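Long-range contacts in probable 3-hydroxyisobutyrate dehydrogenase (Pseudomonas aeruginosa, PDB 3OBB), which catalyses the NAD-dependent oxidation of L-serine and methyl-L-serine, with low activity toward beta-hydroxyisobutyrate, and works as a homotetramer: residues A[91-95]-A[148-153]; A[183-188]-A[217-223]; A[69-73]-A[97-103]. All coordinates share one frame; numbering follows the deposited sequence.

Interaction 1: A[91-95]-A[148-153]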
ATOM      1  N   THR A  91       2.243   6.332  46.970  1.00 78.41           N
ATOM      2  CA  THR A  91       1.299   6.900  46.014  1.00 74.95           C
ATOM      3  C   THR A  91       1.193   6.089  44.716  1.00 70.69           C
ATOM      4  O   THR A  91       2.194   5.598  44.180  1.00 71.45           O
ATOM      5  CB  THR A  91       1.544   8.436  45.721  1.00 74.55           C
ATOM      6  OG1 THR A  91       0.607   8.895  44.729  1.00 71.21           O
ATOM      7  CG2 THR A  91       2.962   8.720  45.212  1.00 76.03           C
ATOM      8  N   LEU A  92      -0.048   5.939  44.265  1.00 67.22           N
ATOM      9  CA  LEU A  92      -0.442   5.291  42.999  1.00 62.77           C
ATOM     10  C   LEU A  92      -0.301   6.254  41.825  1.00 60.13           C
ATOM     11  O   LEU A  92      -0.832   7.366  41.879  1.00 58.89           O
ATOM     12  CB  LEU A  92      -1.927   4.964  43.092  1.00 60.74           C
ATOM     13  CG  LEU A  92      -2.617   3.792  42.426  1.00 59.31           C
ATOM     14  CD1 LEU A  92      -4.074   4.125  42.296  1.00 55.81           C
ATOM     15  CD2 LEU A  92      -2.018   3.416  41.084  1.00 57.58           C
ATOM     16  N   VAL A  93       0.384   5.835  40.760  1.00 58.52           N
ATOM     17  CA  VAL A  93       0.474   6.659  39.556  1.00 56.08           C
ATOM     18  C   VAL A  93      -0.323   6.025  38.414  1.00 52.64           C
ATOM     19  O   VAL A  93      -0.126   4.860  38.099  1.00 51.69           O
ATOM     20  CB  VAL A  93       1.937   6.914  39.100  1.00 57.26           C
ATOM     21  CG1 VAL A  93       1.959   7.920  37.943  1.00 56.00           C
ATOM     22  CG2 VAL A  93       2.787   7.425  40.218  1.00 60.63           C
ATOM     23  N   LEU A  94      -1.245   6.801  37.836  1.00 51.17           N
ATOM     24  CA  LEU A  94      -2.006   6.407  36.641  1.00 48.73           C
ATOM     25  C   LEU A  94      -1.598   7.283  35.454  1.00 46.97           C
ATOM     26  O   LEU A  94      -2.007   8.433  35.372  1.00 47.29           O
ATOM     27  CB  LEU A  94      -3.515   6.542  36.915  1.00 48.74           C
ATOM     28  CG  LEU A  94      -4.290   5.447  37.697  1.00 50.84           C
ATOM     29  CD1 LEU A  94      -3.407   4.591  38.575  1.00 52.31           C
ATOM     30  CD2 LEU A  94      -5.495   5.959  38.498  1.00 48.71           C
ATOM     31  N   GLU A  95      -0.764   6.757  34.561  1.00 45.84           N
ATOM     32  CA  GLU A  95      -0.344   7.491  33.378  1.00 44.64           C
ATOM     33  C   GLU A  95      -1.228   7.086  32.144  1.00 42.79           C
ATOM     34  O   GLU A  95      -1.072   5.973  31.569  1.00 41.16           O
ATOM     35  CB  GLU A  95       1.152   7.283  33.122  1.00 45.87           C
ATOM     36  CG  GLU A  95       1.842   8.459  32.451  1.00 46.92           C
ATOM     37  CD  GLU A  95       1.040   9.022  31.255  1.00 45.77           C
ATOM     38  OE1 GLU A  95       0.505  10.166  31.340  1.00 42.81           O
ATOM     39  OE2 GLU A  95       0.949   8.302  30.239  1.00 41.74           O
ATOM     40  N   LYS A 148      -6.131  -1.258  43.394  1.00 72.21           N
ATOM     41  CA  LYS A 148      -6.170   0.049  44.088  1.00 73.69           C
ATOM     42  C   LYS A 148      -6.825   1.124  43.215  1.00 70.38           C
ATOM     43  O   LYS A 148      -7.665   1.895  43.685  1.00 70.56           O
ATOM     44  CB  LYS A 148      -4.766   0.515  44.503  1.00 75.42           C
ATOM     45  CG  LYS A 148      -4.270  -0.033  45.833  1.00 81.31           C
ATOM     46  CD  LYS A 148      -2.738  -0.082  45.876  1.00 83.83           C
ATOM     47  CE  LYS A 148      -2.212  -0.464  47.273  1.00 89.30           C
ATOM     48  NZ  LYS A 148      -0.952  -1.279  47.146  1.00 90.03           N
ATOM     49  N   ALA A 149      -6.449   1.150  41.940  1.00 67.02           N
ATOM     50  CA  ALA A 149      -6.952   2.155  41.011  1.00 64.02           C
ATOM     51  C   ALA A 149      -8.409   1.970  40.605  1.00 62.43           C
ATOM     52  O   ALA A 149      -9.013   2.890  40.057  1.00 61.21           O
ATOM     53  CB  ALA A 149      -6.072   2.224  39.750  1.00 61.38           C
ATOM     54  N   ARG A 150      -8.972   0.795  40.848  1.00 63.13           N
ATOM     55  CA  ARG A 150     -10.259   0.481  40.238  1.00 61.82           C
ATOM     56  C   ARG A 150     -11.358   1.548  40.444  1.00 61.10           C
ATOM     57  O   ARG A 150     -11.900   2.041  39.448  1.00 58.76           O
ATOM     58  CB  ARG A 150     -10.742  -0.928  40.576  1.00 63.57           C
ATOM     59  CG  ARG A 150     -12.007  -1.253  39.816  1.00 64.17           C
ATOM     60  CD  ARG A 150     -12.500  -2.661  40.051  1.00 66.37           C
ATOM     61  NE  ARG A 150     -11.607  -3.658  39.483  1.00 67.54           N
ATOM     62  CZ  ARG A 150     -11.488  -3.947  38.186  1.00 65.13           C
ATOM     63  NH1 ARG A 150     -12.196  -3.304  37.253  1.00 63.15           N
ATOM     64  NH2 ARG A 150     -10.637  -4.890  37.825  1.00 64.15           N
ATOM     65  N   PRO A 151     -11.667   1.930  41.715  1.00 63.22           N
ATOM     66  CA  PRO A 151     -12.725   2.929  41.939  1.00 62.53           C
ATOM     67  C   PRO A 151     -12.525   4.239  41.168  1.00 59.88           C
ATOM     68  O   PRO A 151     -13.506   4.939  40.893  1.00 59.82           O
ATOM     69  CB  PRO A 151     -12.649   3.194  43.450  1.00 66.33           C
ATOM     70  CG  PRO A 151     -12.038   1.967  44.036  1.00 68.22           C
ATOM     71  CD  PRO A 151     -11.077   1.466  42.990  1.00 66.56           C
ATOM     72  N   LEU A 152     -11.274   4.570  40.837  1.00 57.91           N
ATOM     73  CA  LEU A 152     -10.959   5.783  40.064  1.00 55.17           C
ATOM     74  C   LEU A 152     -11.291   5.641  38.574  1.00 51.90           C
ATOM     75  O   LEU A 152     -11.787   6.585  37.947  1.00 50.02           O
ATOM     76  CB  LEU A 152      -9.488   6.173  40.219  1.00 55.30           C
ATOM     77  CG  LEU A 152      -9.014   6.680  41.576  1.00 59.13           C
ATOM     78  CD1 LEU A 152      -7.508   6.744  41.572  1.00 60.81           C
ATOM     79  CD2 LEU A 152      -9.601   8.035  41.851  1.00 60.99           C
ATOM     80  N   PHE A 153     -10.984   4.463  38.026  1.00 50.87           N
ATOM     81  CA  PHE A 153     -11.321   4.093  36.650  1.00 48.02           C
ATOM     82  C   PHE A 153     -12.822   4.006  36.479  1.00 48.61           C
ATOM     83  O   PHE A 153     -13.356   4.435  35.465  1.00 47.56           O
ATOM     84  CB  PHE A 153     -10.732   2.729  36.314  1.00 47.04           C
ATOM     85  CG  PHE A 153      -9.246   2.727  36.146  1.00 45.07           C
ATOM     86  CD1 PHE A 153      -8.492   1.652  36.597  1.00 45.71           C
ATOM     87  CD2 PHE A 153      -8.596   3.789  35.548  1.00 43.75           C
ATOM     88  CE1 PHE A 153      -7.107   1.617  36.426  1.00 45.25           C
ATOM     89  CE2 PHE A 153      -7.210   3.779  35.390  1.00 45.47           C
ATOM     90  CZ  PHE A 153      -6.466   2.677  35.830  1.00 45.39           C
TER
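Leu-92 and Leu-94 reach from one side of strand 92-95 onto helix 143-156, and the small methyl of Ala-149 takes a branch from each. CD1 of Leu-92 lies 3.7 Å from the CA of Ala-149, where alanine's lone methyl lets the strand side chain come right up to the helix backbone. CD1 of Leu-94 comes to 3.8 Å from the CB of Ala-149. The other branch of Leu-94, CD2, meets CD1 of Leu-152 at 3.8 Å, while its branch point, CG, approaches CZ of Phe-153 to 4.0 Å, the two side chains arriving from opposite directions. Phe-153 starts off beside the contact rather than straight at it; with CG anti to the carbonyl carbon (chi1 -72°), its ring is carried round to Leu-94, which meets it obliquely.

This is a helix laid on one face of the Rossmann-type nucleotide-binding sheet; the axes of strand 92-95 and of the helical piece 148-153 approach to 10.0 Å, with 48° between their directions. The alternation of the strand sends Val-93 and Glu-95 to the opposite face, under helix 70-78. Neighbouring strands widen the apolar bed: Val-62 touches Leu-92 and Leu-152, Ile-64 touches Leu-94, and Leu-119 lies against Ala-149 and Phe-153. Phe-137 adds a second ring beside Phe-153. At the exposed margin Lys-148 lends its aliphatic root to Leu-92, and its amino group turns away to a salt bridge with Glu-144.

Interaction 2: A[183-188]-A[217-223]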
ATOM      1  N   LEU A 183     -10.047   0.285   9.417  1.00 26.98           N
ATOM      2  CA  LEU A 183     -11.453   0.055   9.093  1.00 28.10           C
ATOM      3  C   LEU A 183     -12.177   1.307   8.621  1.00 27.10           C
ATOM      4  O   LEU A 183     -13.130   1.217   7.824  1.00 26.09           O
ATOM      5  CB  LEU A 183     -12.226  -0.684  10.209  1.00 28.38           C
ATOM      6  CG  LEU A 183     -12.321  -0.059  11.550  1.00 29.11           C
ATOM      7  CD1 LEU A 183     -13.525   0.912  11.525  1.00 32.37           C
ATOM      8  CD2 LEU A 183     -12.475  -1.186  12.617  1.00 27.30           C
HETATM    9  N   MSE A 184     -11.716   2.454   9.103  1.00 25.97           N
HETATM   10  CA  MSE A 184     -12.280   3.737   8.685  1.00 28.10           C
HETATM   11  C   MSE A 184     -11.949   4.072   7.213  1.00 27.96           C
HETATM   12  O   MSE A 184     -12.811   4.505   6.423  1.00 28.27           O
HETATM   13  CB  MSE A 184     -11.869   4.884   9.629  1.00 28.14           C
HETATM   14  CG  MSE A 184     -12.401   6.250   9.180  1.00 27.92           C
HETATM   15 SE   MSE A 184     -14.372   6.364   9.264  0.80 37.33          SE
HETATM   16  CE  MSE A 184     -14.661   6.549  11.160  1.00 30.68           C
ATOM     17  N   ILE A 185     -10.715   3.840   6.810  1.00 28.70           N
ATOM     18  CA  ILE A 185     -10.390   4.090   5.398  1.00 29.06           C
ATOM     19  C   ILE A 185     -11.055   3.048   4.517  1.00 29.66           C
ATOM     20  O   ILE A 185     -11.628   3.379   3.470  1.00 28.89           O
ATOM     21  CB  ILE A 185      -8.868   4.143   5.168  1.00 29.96           C
ATOM     22  CG1 ILE A 185      -8.272   5.205   6.098  1.00 28.35           C
ATOM     23  CG2 ILE A 185      -8.558   4.488   3.692  1.00 31.80           C
ATOM     24  CD1 ILE A 185      -6.762   5.395   5.928  1.00 25.34           C
ATOM     25  N   GLY A 186     -11.000   1.785   4.960  1.00 29.42           N
ATOM     26  CA  GLY A 186     -11.713   0.716   4.298  1.00 28.77           C
ATOM     27  C   GLY A 186     -13.165   1.125   4.074  1.00 29.31           C
ATOM     28  O   GLY A 186     -13.675   1.017   2.963  1.00 31.04           O
ATOM     29  N   THR A 187     -13.834   1.613   5.111  1.00 28.87           N
ATOM     30  CA  THR A 187     -15.237   1.986   5.021  1.00 27.77           C
ATOM     31  C   THR A 187     -15.499   3.171   4.048  1.00 28.03           C
ATOM     32  O   THR A 187     -16.384   3.116   3.180  1.00 28.45           O
ATOM     33  CB  THR A 187     -15.863   2.222   6.445  1.00 28.87           C
ATOM     34  OG1 THR A 187     -15.684   1.038   7.270  1.00 25.77           O
ATOM     35  CG2 THR A 187     -17.378   2.531   6.319  1.00 27.40           C
ATOM     36  N   ALA A 188     -14.678   4.204   4.147  1.00 27.48           N
ATOM     37  CA  ALA A 188     -14.798   5.375   3.296  1.00 26.61           C
ATOM     38  C   ALA A 188     -14.608   5.010   1.820  1.00 27.52           C
ATOM     39  O   ALA A 188     -15.297   5.539   0.936  1.00 27.35           O
ATOM     40  CB  ALA A 188     -13.766   6.405   3.717  1.00 26.64           C
ATOM     41  N   ALA A 217     -16.962   1.584  12.533  1.00 29.63           N
ATOM     42  CA  ALA A 217     -17.250   2.821  11.811  1.00 30.17           C
ATOM     43  C   ALA A 217     -18.679   2.784  11.277  1.00 31.11           C
ATOM     44  O   ALA A 217     -19.367   3.794  11.309  1.00 31.36           O
ATOM     45  CB  ALA A 217     -16.295   3.041  10.674  1.00 29.39           C
ATOM     46  N   LEU A 218     -19.089   1.623  10.757  1.00 30.44           N
ATOM     47  CA  LEU A 218     -20.404   1.483  10.164  1.00 30.89           C
ATOM     48  C   LEU A 218     -21.499   1.476  11.237  1.00 31.86           C
ATOM     49  O   LEU A 218     -22.643   1.863  10.964  1.00 31.98           O
ATOM     50  CB  LEU A 218     -20.483   0.205   9.320  1.00 30.38           C
ATOM     51  CG  LEU A 218     -19.853   0.233   7.915  1.00 28.05           C
ATOM     52  CD1 LEU A 218     -19.738  -1.198   7.362  1.00 27.63           C
ATOM     53  CD2 LEU A 218     -20.610   1.122   6.884  1.00 22.30           C
ATOM     54  N   GLU A 219     -21.156   1.055  12.456  1.00 31.59           N
ATOM     55  CA  GLU A 219     -22.170   0.993  13.519  1.00 32.93           C
ATOM     56  C   GLU A 219     -22.472   2.376  14.068  1.00 33.49           C
ATOM     57  O   GLU A 219     -23.588   2.664  14.441  1.00 34.13           O
ATOM     58  CB  GLU A 219     -21.706   0.082  14.671  1.00 32.86           C
ATOM     59  CG  GLU A 219     -21.615  -1.383  14.310  1.00 31.63           C
ATOM     60  CD  GLU A 219     -22.993  -2.034  14.241  1.00 37.44           C
ATOM     61  OE1 GLU A 219     -23.216  -2.922  13.397  1.00 38.95           O
ATOM     62  OE2 GLU A 219     -23.859  -1.680  15.041  1.00 38.62           O
ATOM     63  N   VAL A 220     -21.458   3.238  14.124  1.00 34.14           N
ATOM     64  CA  VAL A 220     -21.494   4.348  15.058  1.00 34.62           C
ATOM     65  C   VAL A 220     -20.830   5.599  14.497  1.00 34.09           C
ATOM     66  O   VAL A 220     -20.910   6.664  15.089  1.00 34.56           O
ATOM     67  CB  VAL A 220     -20.914   3.795  16.427  1.00 36.56           C
ATOM     68  CG1 VAL A 220     -19.738   4.573  17.011  1.00 35.53           C
ATOM     69  CG2 VAL A 220     -22.057   3.406  17.450  1.00 37.62           C
ATOM     70  N   TYR A 221     -20.203   5.502  13.325  1.00 32.50           N
ATOM     71  CA  TYR A 221     -19.337   6.604  12.898  1.00 31.90           C
ATOM     72  C   TYR A 221     -19.133   6.620  11.381  1.00 30.82           C
ATOM     73  O   TYR A 221     -17.991   6.596  10.893  1.00 28.92           O
ATOM     74  CB  TYR A 221     -17.988   6.414  13.572  1.00 31.06           C
ATOM     75  CG  TYR A 221     -17.290   7.636  14.065  1.00 30.76           C
ATOM     76  CD1 TYR A 221     -17.192   7.874  15.442  1.00 31.80           C
ATOM     77  CD2 TYR A 221     -16.673   8.531  13.182  1.00 30.62           C
ATOM     78  CE1 TYR A 221     -16.539   8.961  15.930  1.00 33.78           C
ATOM     79  CE2 TYR A 221     -16.011   9.658  13.663  1.00 32.65           C
ATOM     80  CZ  TYR A 221     -15.922   9.852  15.047  1.00 34.16           C
ATOM     81  OH  TYR A 221     -15.242  10.934  15.570  1.00 32.15           O
ATOM     82  N   ASN A 222     -20.235   6.659  10.642  1.00 30.76           N
ATOM     83  CA  ASN A 222     -20.160   6.471   9.194  1.00 30.39           C
ATOM     84  C   ASN A 222     -19.491   7.678   8.520  1.00 29.50           C
ATOM     85  O   ASN A 222     -19.881   8.806   8.796  1.00 30.76           O
ATOM     86  CB  ASN A 222     -21.560   6.179   8.628  1.00 30.65           C
ATOM     87  CG  ASN A 222     -21.508   5.803   7.145  1.00 33.11           C
ATOM     88  OD1 ASN A 222     -21.129   6.649   6.292  1.00 32.15           O
ATOM     89  ND2 ASN A 222     -21.810   4.519   6.826  1.00 29.09           N
ATOM     90  N   PRO A 223     -18.450   7.465   7.676  1.00 29.45           N
ATOM     91  CA  PRO A 223     -17.753   8.620   7.067  1.00 28.47           C
ATOM     92  C   PRO A 223     -18.450   9.374   5.930  1.00 29.01           C
ATOM     93  O   PRO A 223     -17.941  10.415   5.503  1.00 28.97           O
ATOM     94  CB  PRO A 223     -16.450   7.991   6.561  1.00 28.54           C
ATOM     95  CG  PRO A 223     -16.851   6.609   6.210  1.00 26.90           C
ATOM     96  CD  PRO A 223     -17.779   6.197   7.301  1.00 28.38           C
TER
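The bent side chain of Met-184, a selenomethionine here, runs between Ala-217, Tyr-221 and Pro-223. CG stands anti to the backbone N (chi1 178°); the bend at chi2 sets SE beside Pro-223, 3.8 Å from its CB, the two side chains running past each other in opposite directions, and the bend at chi3 turns CE toward Tyr-221. The Met-184 and Tyr-221 side chains cross at about a right angle; CE lies 3.3 Å from the O and 3.5 Å from the CD2 of Tyr-221, oblique to the ring. A long, flexible, polarisable chain suits this winding path.

The side chain of Thr-187 sets out toward the segment 217-223. It crosses that of Leu-218 obliquely, CG2 of the threonine meeting CD2 of the leucine at 3.6 Å, while its hydroxyl turns back and donates to Leu-183 O at 2.6 Å (OG1 to O), tilted 28° from the carbonyl plane. The carbonyl also takes Thr-187 N, from its opposite face, and Asn-215 bonds the hydroxyl, so the polar atom is paid for within an apolar setting. Ala-217, small enough to let the chains close in, offers CB to CD1 of Leu-183 at 3.6 Å. The rigid ring of Pro-223 lies alongside the next turn, CG 3.8 Å from CA of Ala-188.

Tyr-221 hydrogen-bonds Asp-286, and Leu-179 of the second subunit packs on Thr-187 and Leu-218. Long helix 168-196, with shorter helices against it, is characteristic of the all-helical C-terminal domain of the 3-hydroxyisobutyrate dehydrogenase family.

Interaction 3: A[69-73]-A[97-103]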
ATOM      1  N   ALA A  69       1.568  15.011  24.317  1.00 60.68           N
ATOM      2  CA  ALA A  69       2.764  14.477  23.634  1.00 63.55           C
ATOM      3  C   ALA A  69       3.533  13.326  24.325  1.00 64.63           C
ATOM      4  O   ALA A  69       3.772  13.341  25.538  1.00 64.84           O
ATOM      5  CB  ALA A  69       3.713  15.610  23.239  1.00 66.10           C
ATOM      6  N   SER A  70       3.925  12.341  23.510  1.00 65.91           N
ATOM      7  CA  SER A  70       4.722  11.150  23.921  1.00 66.84           C
ATOM      8  C   SER A  70       6.101  11.505  24.572  1.00 70.01           C
ATOM      9  O   SER A  70       6.513  10.883  25.569  1.00 70.40           O
ATOM     10  CB  SER A  70       4.862  10.156  22.725  1.00 66.75           C
ATOM     11  OG  SER A  70       5.359   8.853  23.084  1.00 66.02           O
ATOM     12  N   GLN A  71       6.795  12.503  24.026  1.00 72.18           N
ATOM     13  CA  GLN A  71       8.070  12.929  24.626  1.00 75.85           C
ATOM     14  C   GLN A  71       7.945  14.239  25.436  1.00 76.03           C
ATOM     15  O   GLN A  71       8.938  14.859  25.802  1.00 79.48           O
ATOM     16  CB  GLN A  71       9.227  12.935  23.597  1.00 78.79           C
ATOM     17  CG  GLN A  71       9.270  11.694  22.656  1.00 79.55           C
ATOM     18  CD  GLN A  71       9.932  10.427  23.265  1.00 82.77           C
ATOM     19  OE1 GLN A  71       9.277   9.381  23.450  1.00 79.34           O
ATOM     20  NE2 GLN A  71      11.238  10.516  23.546  1.00 86.48           N
ATOM     21  N   HIS A  72       6.706  14.637  25.714  1.00 73.00           N
ATOM     22  CA  HIS A  72       6.400  15.552  26.813  1.00 72.39           C
ATOM     23  C   HIS A  72       6.321  14.742  28.103  1.00 70.39           C
ATOM     24  O   HIS A  72       6.928  15.093  29.103  1.00 72.38           O
ATOM     25  CB  HIS A  72       5.043  16.225  26.599  1.00 70.86           C
ATOM     26  CG  HIS A  72       5.103  17.707  26.373  1.00 74.07           C
ATOM     27  ND1 HIS A  72       6.227  18.468  26.632  1.00 80.25           N
ATOM     28  CD2 HIS A  72       4.148  18.579  25.962  1.00 74.99           C
ATOM     29  CE1 HIS A  72       5.970  19.737  26.363  1.00 81.40           C
ATOM     30  NE2 HIS A  72       4.710  19.834  25.967  1.00 78.43           N
ATOM     31  N   VAL A  73       5.540  13.665  28.053  1.00 65.84           N
ATOM     32  CA  VAL A  73       5.222  12.818  29.203  1.00 63.62           C
ATOM     33  C   VAL A  73       6.471  12.220  29.891  1.00 65.54           C
ATOM     34  O   VAL A  73       6.585  12.215  31.123  1.00 66.01           O
ATOM     35  CB  VAL A  73       4.242  11.691  28.761  1.00 60.82           C
ATOM     36  CG1 VAL A  73       4.328  10.467  29.649  1.00 60.15           C
ATOM     37  CG2 VAL A  73       2.799  12.213  28.709  1.00 58.70           C
ATOM     38  N   SER A  97      -2.004   9.025  29.272  1.00 41.19           N
ATOM     39  CA  SER A  97      -1.706   9.534  27.949  1.00 41.31           C
ATOM     40  C   SER A  97      -1.511   8.365  27.015  1.00 41.01           C
ATOM     41  O   SER A  97      -1.297   7.228  27.447  1.00 41.56           O
ATOM     42  CB  SER A  97      -0.415  10.351  27.984  1.00 42.57           C
ATOM     43  OG  SER A  97      -0.549  11.403  28.914  1.00 44.16           O
ATOM     44  N   THR A  98      -1.544   8.655  25.728  1.00 41.32           N
ATOM     45  CA  THR A  98      -1.161   7.670  24.746  1.00 41.28           C
ATOM     46  C   THR A  98       0.250   7.974  24.299  1.00 42.65           C
ATOM     47  O   THR A  98       0.518   9.041  23.712  1.00 43.47           O
ATOM     48  CB  THR A  98      -2.140   7.665  23.552  1.00 40.80           C
ATOM     49  OG1 THR A  98      -3.434   7.284  24.036  1.00 40.13           O
ATOM     50  CG2 THR A  98      -1.689   6.665  22.491  1.00 40.24           C
ATOM     51  N   ILE A  99       1.139   7.024  24.590  1.00 41.87           N
ATOM     52  CA  ILE A  99       2.553   7.176  24.317  1.00 43.38           C
ATOM     53  C   ILE A  99       3.081   5.831  23.852  1.00 42.89           C
ATOM     54  O   ILE A  99       2.441   4.810  24.073  1.00 42.59           O
ATOM     55  CB  ILE A  99       3.321   7.677  25.577  1.00 44.62           C
ATOM     56  CG1 ILE A  99       3.323   6.611  26.690  1.00 44.77           C
ATOM     57  CG2 ILE A  99       2.718   8.995  26.071  1.00 43.58           C
ATOM     58  CD1 ILE A  99       4.109   7.019  27.966  1.00 47.89           C
ATOM     59  N   ALA A 100       4.228   5.829  23.191  1.00 43.88           N
ATOM     60  CA  ALA A 100       4.831   4.590  22.724  1.00 44.22           C
ATOM     61  C   ALA A 100       5.026   3.607  23.894  1.00 44.25           C
ATOM     62  O   ALA A 100       5.433   4.011  24.987  1.00 45.73           O
ATOM     63  CB  ALA A 100       6.134   4.867  22.004  1.00 46.42           C
ATOM     64  N   PRO A 101       4.652   2.332  23.692  1.00 42.94           N
ATOM     65  CA  PRO A 101       4.879   1.296  24.681  1.00 43.12           C
ATOM     66  C   PRO A 101       6.292   1.279  25.260  1.00 45.80           C
ATOM     67  O   PRO A 101       6.435   1.094  26.462  1.00 46.60           O
ATOM     68  CB  PRO A 101       4.599   0.011  23.892  1.00 41.59           C
ATOM     69  CG  PRO A 101       3.537   0.408  22.982  1.00 40.45           C
ATOM     70  CD  PRO A 101       3.891   1.799  22.543  1.00 41.60           C
ATOM     71  N   THR A 102       7.313   1.440  24.412  1.00 47.87           N
ATOM     72  CA  THR A 102       8.705   1.459  24.862  1.00 51.14           C
ATOM     73  C   THR A 102       8.822   2.546  25.923  1.00 52.01           C
ATOM     74  O   THR A 102       9.258   2.285  27.043  1.00 54.12           O
ATOM     75  CB  THR A 102       9.722   1.700  23.708  1.00 52.65           C
ATOM     76  OG1 THR A 102       9.684   0.598  22.798  1.00 54.31           O
ATOM     77  CG2 THR A 102      11.142   1.803  24.248  1.00 56.11           C
ATOM     78  N   SER A 103       8.400   3.750  25.569  1.00 51.14           N
ATOM     79  CA  SER A 103       8.396   4.872  26.501  1.00 51.56           C
ATOM     80  C   SER A 103       7.627   4.602  27.810  1.00 50.52           C
ATOM     81  O   SER A 103       8.103   4.981  28.881  1.00 52.76           O
ATOM     82  CB  SER A 103       7.909   6.135  25.808  1.00 50.58           C
ATOM     83  OG  SER A 103       7.533   7.103  26.754  1.00 51.13           O
TER
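Ser-70 and Ala-100 make the one hydrogen bond between the two segments: the backbone N of Ala-100 donates to OG of Ser-70 at 3.2 Å, nearly straight at 164°. Ser-70 carries its hydroxyl anti to its own N (chi1 -167°), which extends it across to the loop. Serine fits because its short arm brings an acceptor to a backbone N-H where the two chains run close, the CA atoms of Ser-70 and Ile-99 being 4.5 Å apart.

Van der Waals contacts centre on Ile-99. Its CB lies 3.4 Å from OG of Ser-70, and its CG2 lies 3.6 Å from CA of Ser-70, so the branched side chain covers the first turn of helix 70-78. CD1 extends further, to an apolar contact 3.8 Å from CG1 of Val-73, the two side chains crossing at about a right angle. The other branch of Val-73 turns to Ser-97, CG2 standing 3.5 Å from OG. Ile-107 of helix 101-112 touches both Val-73 and Ile-99, continuing their apolar patch into the helix.

The other polar groups are paired with residues beside the two segments. Ser-103 OG bonds Glu-74, one residue on in helix 70-78, and so ties the same two elements; Ser-97 OG bonds Glu-95 and also Leu-67 N, linking the loops that follow strands 62-65 and 92-95. Thr-98 points away from helix 70-78, its hydroxyl bonded to the active-site Lys-173, while Gln-170 pairs with backbone atoms of Ser-97 and Ile-99.

Here the start of helix 70-78 meets the strand-to-helix loop that leads into helix 101-112, at the carboxyl edge of a Rossmann-type sheet, the usual place for a dinucleotide site; Thr-98 itself binds NAD(+), as does nearby Lys-248.

How the interactions relate
Interactions 1 and 3 belong to the same nucleotide-binding domain, and strand 92-95 of interaction 1 lies in the chain between the two helices of interaction 3. Its side chains meet helix 143-156 on one face, while on the other Glu-95 packs on Val-73 of interaction 3. Their segments alternate along the chain. Interaction 2 lies about 27 Å from interaction 3 and 33 Å from interaction 1, centre to centre, in the helical domain and across the chain's centre. All three are largely buried. Interaction 1 is purely apolar sheet-to-helix packing; interaction 2 is also apolar between its segments, but meets a second subunit; interaction 3, beside the NAD(+) site, alone has a hydrogen bond between its segments.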